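Local coordinates for carbohydrate kinase (Agrobacterium tumefaciens, PDB 2NWH), which probably phosphorylates a sugar or related small substrate with ATP, as a member of the pfkB family of carbohydrate kinases, at residues A12-G18 against W34-G40. Residues are numbered along the deposited sequence; the frame is centred on the assembly and turned at random. Where two conformers were deposited one is given.
Sequences AHIDRRG and WMEEAGG
Arg16 and Glu36 both start with CG beside the backbone N (chi1 -59° and -56°), and the arginine then bends at chi3, bringing its guanidinium against the carboxylate and over Trp34. Arg16 and Glu36 form a non-hydrogen-bonded pair of an antiparallel β-hairpin, strands 13-20 and 32-39, their side chains running alongside each other, within the small sheet that in pfkB kinases typically forms the lid over the substrate site. Six backbone hydrogen bonds join the hydrogen-bonded pairs His13-Gly39, Asp15-Glu37 and Arg17-Met35. Arg16 NE gives Glu36 OE2 a salt-bridging hydrogen bond of 2.7 Å, arriving on the anti side of the carboxylate, whose plane stands nearly perpendicular to the guanidinium. A long, flat cation suits this place because it also stacks, tilted, on the indole: Arg16 NH2 lies 3.4 Å from Trp34 CG. On the opposite indole face Gly18 CA makes a CH-π contact, 3.7 Å from the six-membered ring centroid of Trp34, an approach that a residue without a side chain permits. At the far end, bare Gly39 makes way for the His13 imidazole, while Gly40 suits its positive phi (111°); Gly40 N sits 3.3 Å from His13 NE2 without a hydrogen bond.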
loop_
_atom_site.group_PDB
_atom_site.type_symbol
_atom_site.label_atom_id
_atom_site.label_comp_id
_atom_site.label_asym_id
_atom_site.label_seq_id
_atom_site.Cartn_x
_atom_site.Cartn_y
_atom_site.Cartn_z
ATOM N N ALA A 12 -0.297 5.336 8.628
ATOM C CA ALA A 12 -1.081 6.449 8.203
ATOM C C ALA A 12 -0.333 7.621 8.805
ATOM O O ALA A 12 -0.266 7.762 10.007
ATOM C CB ALA A 12 -2.538 6.335 8.738
ATOM N N HIS A 13 0.306 8.435 7.961
ATOM C CA HIS A 13 1.190 9.510 8.478
ATOM C C HIS A 13 0.785 10.830 7.805
ATOM O O HIS A 13 0.055 10.834 6.818
ATOM C CB HIS A 13 2.705 9.197 8.246
ATOM C CG HIS A 13 3.124 8.962 6.807
ATOM N ND1 HIS A 13 3.226 9.960 5.859
ATOM C CD2 HIS A 13 3.573 7.843 6.201
ATOM C CE1 HIS A 13 3.671 9.457 4.718
ATOM N NE2 HIS A 13 3.896 8.171 4.901
ATOM N N ILE A 14 1.296 11.929 8.353
ATOM C CA ILE A 14 1.192 13.227 7.703
ATOM C C ILE A 14 2.402 13.404 6.763
ATOM O O ILE A 14 3.560 13.111 7.117
ATOM C CB ILE A 14 1.028 14.373 8.747
ATOM C CG1 ILE A 14 0.555 15.691 8.122
ATOM C CG2 ILE A 14 2.343 14.614 9.557
ATOM C CD1 ILE A 14 -0.920 15.634 7.624
ATOM N N ASP A 15 2.108 13.885 5.560
ATOM C CA ASP A 15 3.133 14.167 4.587
ATOM C C ASP A 15 3.156 15.677 4.409
ATOM O O ASP A 15 2.188 16.263 3.922
ATOM C CB ASP A 15 2.807 13.463 3.269
ATOM C CG ASP A 15 3.831 13.719 2.187
ATOM O OD1 ASP A 15 4.211 14.896 1.937
ATOM O OD2 ASP A 15 4.232 12.734 1.548
ATOM N N ARG A 16 4.270 16.285 4.805
ATOM C CA ARG A 16 4.426 17.737 4.752
ATOM C C ARG A 16 5.549 18.062 3.759
ATOM O O ARG A 16 6.693 17.581 3.894
ATOM C CB ARG A 16 4.745 18.286 6.173
ATOM C CG ARG A 16 3.618 17.939 7.211
ATOM C CD ARG A 16 3.777 18.681 8.561
ATOM N NE ARG A 16 3.577 20.114 8.364
ATOM C CZ ARG A 16 4.552 21.027 8.412
ATOM N NH1 ARG A 16 5.802 20.662 8.674
ATOM N NH2 ARG A 16 4.278 22.310 8.162
ATOM N N ARG A 17 5.228 18.895 2.786
ATOM C CA ARG A 17 6.158 19.215 1.727
ATOM C C ARG A 17 6.324 20.736 1.684
ATOM O O ARG A 17 5.354 21.473 1.498
ATOM C CB ARG A 17 5.596 18.655 0.424
ATOM C CG ARG A 17 6.513 18.657 -0.806
ATOM C CD ARG A 17 5.821 17.787 -1.894
ATOM N NE ARG A 17 6.638 17.581 -3.093
ATOM C CZ ARG A 17 6.339 16.731 -4.076
ATOM N NH1 ARG A 17 5.223 16.004 -4.027
ATOM N NH2 ARG A 17 7.150 16.626 -5.125
ATOM N N GLY A 18 7.556 21.193 1.902
ATOM C CA GLY A 18 7.883 22.607 1.874
ATOM C C GLY A 18 8.684 22.911 0.612
ATOM O O GLY A 18 9.675 22.229 0.319
ATOM N N TRP A 34 4.270 25.515 2.966
ATOM C CA TRP A 34 4.117 24.088 3.337
ATOM C C TRP A 34 2.815 23.560 2.757
ATOM O O TRP A 34 1.788 24.277 2.851
ATOM C CB TRP A 34 4.061 23.938 4.844
ATOM C CG TRP A 34 5.407 24.071 5.420
ATOM C CD1 TRP A 34 5.943 25.185 6.002
ATOM C CD2 TRP A 34 6.433 23.075 5.412
ATOM N NE1 TRP A 34 7.230 24.935 6.395
ATOM C CE2 TRP A 34 7.569 23.646 6.049
ATOM C CE3 TRP A 34 6.501 21.742 4.958
ATOM C CZ2 TRP A 34 8.788 22.942 6.213
ATOM C CZ3 TRP A 34 7.702 21.038 5.133
ATOM C CH2 TRP A 34 8.847 21.657 5.733
ATOM N N MET A 35 2.879 22.400 2.093
ATOM C CA MET A 35 1.687 21.708 1.618
ATOM C C MET A 35 1.586 20.482 2.568
ATOM O O MET A 35 2.599 19.850 2.849
ATOM C CB MET A 35 1.881 21.276 0.145
ATOM C CG MET A 35 1.941 22.447 -0.915
ATOM S SD MET A 35 2.659 22.124 -2.630
ATOM C CE MET A 35 4.193 21.269 -2.243
ATOM N N GLU A 36 0.386 20.172 3.072
ATOM C CA GLU A 36 0.234 18.972 3.935
ATOM C C GLU A 36 -0.820 18.022 3.348
ATOM O O GLU A 36 -1.840 18.467 2.812
ATOM C CB GLU A 36 -0.235 19.314 5.353
ATOM C CG GLU A 36 0.552 20.270 6.167
ATOM C CD GLU A 36 0.070 20.224 7.625
ATOM O OE1 GLU A 36 -1.131 19.907 7.863
ATOM O OE2 GLU A 36 0.891 20.497 8.520
ATOM N N GLU A 37 -0.594 16.726 3.447
ATOM C CA GLU A 37 -1.655 15.781 3.137
ATOM C C GLU A 37 -1.393 14.473 3.832
ATOM O O GLU A 37 -0.307 14.236 4.325
ATOM C CB GLU A 37 -1.774 15.534 1.645
ATOM C CG GLU A 37 -0.529 15.006 1.000
ATOM C CD GLU A 37 -0.638 14.957 -0.524
ATOM O OE1 GLU A 37 -1.089 15.946 -1.186
ATOM O OE2 GLU A 37 -0.236 13.909 -1.049
ATOM N N ALA A 38 -2.385 13.607 3.842
ATOM C CA ALA A 38 -2.171 12.313 4.488
ATOM C C ALA A 38 -1.496 11.320 3.520
ATOM O O ALA A 38 -1.630 11.404 2.269
ATOM C CB ALA A 38 -3.514 11.773 5.017
ATOM N N GLY A 39 -0.764 10.381 4.089
ATOM C CA GLY A 39 -0.123 9.316 3.325
ATOM C C GLY A 39 0.103 8.066 4.147
ATOM O O GLY A 39 -0.514 7.911 5.225
ATOM N N GLY A 40 1.003 7.204 3.666
ATOM C CA GLY A 40 1.290 5.900 4.317
ATOM C C GLY A 40 0.774 4.788 3.415
ATOM O O GLY A 40 -0.326 4.894 2.840
#